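Local coordinates for cobalamin biosynthesis protein CobN (Mycobacterium tuberculosis, PDB 7C6O) that probably serves as the large catalytic subunit of cobaltochelatase, the ligase that inserts cobalt into the corrin ring during cobalamin biosynthesis, at residues Phe513-Pro524 / Asp1021-Trp1029. Numbering follows the deposited sequence. Where two conformers were deposited one is given.
Sequences FGENPVAIYHDP and DLAQVYTAW. With GOL (glycerol), chain E.
The direct polar link between the two segments runs from the indole of Trp-1029 to the C-terminal part of helix 517-522: NE1 donates to the carbonyl O of Ile-520 (2.8 Å, N-H...O angle 158°). The acceptor lies almost in the indole plane, which, with Pro-524 over the face, helps to set the ring's rotation; the bond also satisfies the N-H in a buried setting. Trp-1029 CG stands beside its own backbone N, which carries the indole toward 513-524. There Pro-524 CB sits over the face of the five-membered ring, a CH-pi contact 3.8 Å from its centroid, while the Phe-513 ring meets the far end of the indole obliquely, CZ lying 3.5 Å from CH2 of Trp-1029.

A second CH-pi contact involves Tyr-521, whose ring has Val-1025 CG2 over its centre, 3.7 Å from the centroid; O2 of a glycerol, probably from the crystallisation liquor, lies over the opposite face, displaced toward its rim. The extended Gln-1024 passes the ring's edge, its amide turned 72° from the ring plane. Ala-1028 CB packs closely against Tyr-521 O, at 3.2 Å. The Tyr-521 hydroxyl rests against Asp-1021 CB but bonds to Ser-1015 O, whereas Asp-1021 OD2 is held by Arg-1017 N.

Solvent bridges the more open side. Gln-1024 NE2 donates both to a water, which in turn donates to Tyr-521 O, and to glycerol O3, which itself donates to His-522 NE2.

The arrangement is interhelical packing within the CobN/magnesium chelatase family region: a short, weakly bonded helical turn, 517-522, following strand 503-507, crosses segment 1021-1029 of helix 1019-1030 at 69° with a closest axial approach of 8.4 Å.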
# COMPACT_ATOMS: atom_id res chain seq x y z
N PHE A 513 14.37 -7.90 17.02
CA PHE A 513 14.87 -6.72 17.72
C PHE A 513 14.77 -6.86 19.23
O PHE A 513 15.51 -6.18 19.95
CB PHE A 513 14.12 -5.47 17.26
CG PHE A 513 14.49 -5.03 15.88
CD1 PHE A 513 15.70 -4.40 15.64
CD2 PHE A 513 13.62 -5.24 14.82
CE1 PHE A 513 16.04 -4.00 14.36
CE2 PHE A 513 13.96 -4.84 13.54
CZ PHE A 513 15.17 -4.22 13.31
N GLY A 514 13.89 -7.73 19.74
CA GLY A 514 13.87 -8.00 21.16
C GLY A 514 15.10 -8.77 21.62
O GLY A 514 15.54 -8.61 22.76
N GLU A 515 15.66 -9.60 20.74
CA GLU A 515 16.85 -10.37 21.06
C GLU A 515 18.12 -9.52 21.03
O GLU A 515 19.14 -9.92 21.60
CB GLU A 515 16.98 -11.54 20.09
CG GLU A 515 18.04 -12.57 20.45
CD GLU A 515 17.82 -13.19 21.81
OE1 GLU A 515 18.81 -13.34 22.56
OE2 GLU A 515 16.66 -13.52 22.14
N ASN A 516 18.09 -8.37 20.36
CA ASN A 516 19.27 -7.50 20.25
C ASN A 516 18.82 -6.05 20.26
O ASN A 516 18.53 -5.47 19.21
CB ASN A 516 20.07 -7.81 18.99
N PRO A 517 18.77 -5.42 21.44
CA PRO A 517 18.42 -3.99 21.49
C PRO A 517 19.46 -3.08 20.86
O PRO A 517 19.12 -1.96 20.48
CB PRO A 517 18.27 -3.72 22.99
CG PRO A 517 19.10 -4.77 23.65
CD PRO A 517 18.97 -5.99 22.78
N VAL A 518 20.72 -3.53 20.76
CA VAL A 518 21.72 -2.74 20.04
C VAL A 518 21.32 -2.57 18.58
O VAL A 518 21.61 -1.54 17.96
CB VAL A 518 23.11 -3.40 20.18
CG1 VAL A 518 24.17 -2.60 19.43
CG2 VAL A 518 23.48 -3.54 21.65
N ALA A 519 20.63 -3.57 18.02
CA ALA A 519 20.17 -3.46 16.63
C ALA A 519 19.13 -2.36 16.47
O ALA A 519 18.98 -1.81 15.37
CB ALA A 519 19.60 -4.80 16.16
N ILE A 520 18.41 -2.01 17.54
CA ILE A 520 17.43 -0.93 17.44
C ILE A 520 18.12 0.40 17.20
O ILE A 520 17.62 1.25 16.46
CB ILE A 520 16.55 -0.89 18.70
CG1 ILE A 520 15.84 -2.23 18.91
CG2 ILE A 520 15.54 0.25 18.61
CD1 ILE A 520 15.05 -2.31 20.20
N TYR A 521 19.29 0.60 17.81
CA TYR A 521 20.01 1.86 17.66
C TYR A 521 20.84 1.93 16.39
O TYR A 521 21.26 3.02 16.00
CB TYR A 521 20.93 2.09 18.87
CG TYR A 521 20.23 2.59 20.11
CD1 TYR A 521 19.59 1.71 20.98
CD2 TYR A 521 20.21 3.94 20.43
CE1 TYR A 521 18.95 2.16 22.12
CE2 TYR A 521 19.57 4.41 21.57
CZ TYR A 521 18.94 3.51 22.41
OH TYR A 521 18.31 3.96 23.54
N HIS A 522 21.10 0.80 15.72
CA HIS A 522 22.09 0.80 14.65
C HIS A 522 21.71 0.01 13.40
O HIS A 522 22.35 0.23 12.37
CB HIS A 522 23.42 0.25 15.17
CG HIS A 522 24.02 1.07 16.27
ND1 HIS A 522 24.76 2.21 16.03
CD2 HIS A 522 23.98 0.93 17.61
CE1 HIS A 522 25.15 2.73 17.18
NE2 HIS A 522 24.69 1.97 18.16
N ASP A 523 20.74 -0.89 13.44
CA ASP A 523 20.53 -1.84 12.34
C ASP A 523 19.05 -1.94 11.98
O ASP A 523 18.40 -2.95 12.27
CB ASP A 523 21.08 -3.22 12.71
CG ASP A 523 22.52 -3.16 13.16
OD1 ASP A 523 23.40 -2.85 12.32
OD2 ASP A 523 22.78 -3.40 14.36
N PRO A 524 18.50 -0.92 11.31
CA PRO A 524 17.16 -1.09 10.74
C PRO A 524 17.09 -2.21 9.73
O PRO A 524 16.00 -2.76 9.51
CB PRO A 524 16.87 0.28 10.10
CG PRO A 524 18.23 0.88 9.87
CD PRO A 524 19.08 0.39 11.00
N ASP A 1021 18.37 9.54 23.10
CA ASP A 1021 18.14 8.16 22.68
C ASP A 1021 17.02 8.09 21.65
O ASP A 1021 17.14 7.39 20.63
CB ASP A 1021 17.80 7.29 23.88
CG ASP A 1021 18.96 7.13 24.83
OD1 ASP A 1021 20.13 7.14 24.37
OD2 ASP A 1021 18.71 7.00 26.04
N LEU A 1022 15.91 8.78 21.91
CA LEU A 1022 14.81 8.81 20.95
C LEU A 1022 15.28 9.31 19.59
O LEU A 1022 14.99 8.71 18.56
CB LEU A 1022 13.67 9.69 21.48
CG LEU A 1022 13.02 9.27 22.80
CD1 LEU A 1022 11.96 10.28 23.24
CD2 LEU A 1022 12.42 7.87 22.70
N ALA A 1023 16.03 10.42 19.59
CA ALA A 1023 16.50 10.99 18.33
C ALA A 1023 17.50 10.07 17.64
O ALA A 1023 17.50 9.97 16.40
CB ALA A 1023 17.13 12.36 18.58
N GLN A 1024 18.35 9.39 18.41
CA GLN A 1024 19.35 8.51 17.80
C GLN A 1024 18.68 7.35 17.06
O GLN A 1024 19.09 7.00 15.95
CB GLN A 1024 20.32 7.98 18.86
CG GLN A 1024 21.37 7.04 18.29
CD GLN A 1024 22.37 6.56 19.32
OE1 GLN A 1024 22.31 6.94 20.49
NE2 GLN A 1024 23.32 5.73 18.89
N VAL A 1025 17.65 6.75 17.66
CA VAL A 1025 16.95 5.67 16.99
C VAL A 1025 16.20 6.20 15.77
O VAL A 1025 16.29 5.64 14.67
CB VAL A 1025 16.01 4.94 17.97
CG1 VAL A 1025 15.09 3.99 17.22
CG2 VAL A 1025 16.82 4.18 19.01
N TYR A 1026 15.45 7.29 15.95
CA TYR A 1026 14.73 7.90 14.83
C TYR A 1026 15.68 8.21 13.68
O TYR A 1026 15.36 7.95 12.52
CB TYR A 1026 14.02 9.17 15.31
CG TYR A 1026 13.23 9.89 14.24
CD1 TYR A 1026 13.83 10.84 13.42
CD2 TYR A 1026 11.87 9.65 14.07
CE1 TYR A 1026 13.11 11.51 12.45
CE2 TYR A 1026 11.14 10.32 13.11
CZ TYR A 1026 11.76 11.25 12.30
OH TYR A 1026 11.04 11.92 11.34
N THR A 1027 16.86 8.76 13.99
CA THR A 1027 17.81 9.13 12.96
C THR A 1027 18.49 7.90 12.35
O THR A 1027 18.82 7.91 11.16
CB THR A 1027 18.86 10.08 13.53
OG1 THR A 1027 18.18 11.19 14.15
CG2 THR A 1027 19.77 10.61 12.44
N ALA A 1028 18.68 6.84 13.14
CA ALA A 1028 19.28 5.62 12.60
C ALA A 1028 18.36 4.94 11.59
O ALA A 1028 18.84 4.25 10.68
CB ALA A 1028 19.63 4.66 13.73
N TRP A 1029 17.04 5.10 11.75
CA TRP A 1029 16.08 4.47 10.86
C TRP A 1029 15.59 5.38 9.74
O TRP A 1029 15.10 4.87 8.73
CB TRP A 1029 14.87 3.97 11.66
CG TRP A 1029 15.15 2.78 12.53
CD1 TRP A 1029 16.07 2.70 13.54
CD2 TRP A 1029 14.50 1.51 12.49
NE1 TRP A 1029 16.04 1.45 14.11
CE2 TRP A 1029 15.07 0.70 13.49
CE3 TRP A 1029 13.47 0.97 11.70
CZ2 TRP A 1029 14.67 -0.61 13.72
CZ3 TRP A 1029 13.07 -0.33 11.93
CH2 TRP A 1029 13.67 -1.11 12.94
C1 GOL E . 24.03 0.76 21.98
O1 GOL E . 22.83 0.42 22.62
C2 GOL E . 23.90 2.22 21.52
O2 GOL E . 23.27 3.02 22.47
C3 GOL E . 25.35 2.68 21.24
O3 GOL E . 25.27 3.81 20.43
O HOH W 1 22.86 5.13 16.04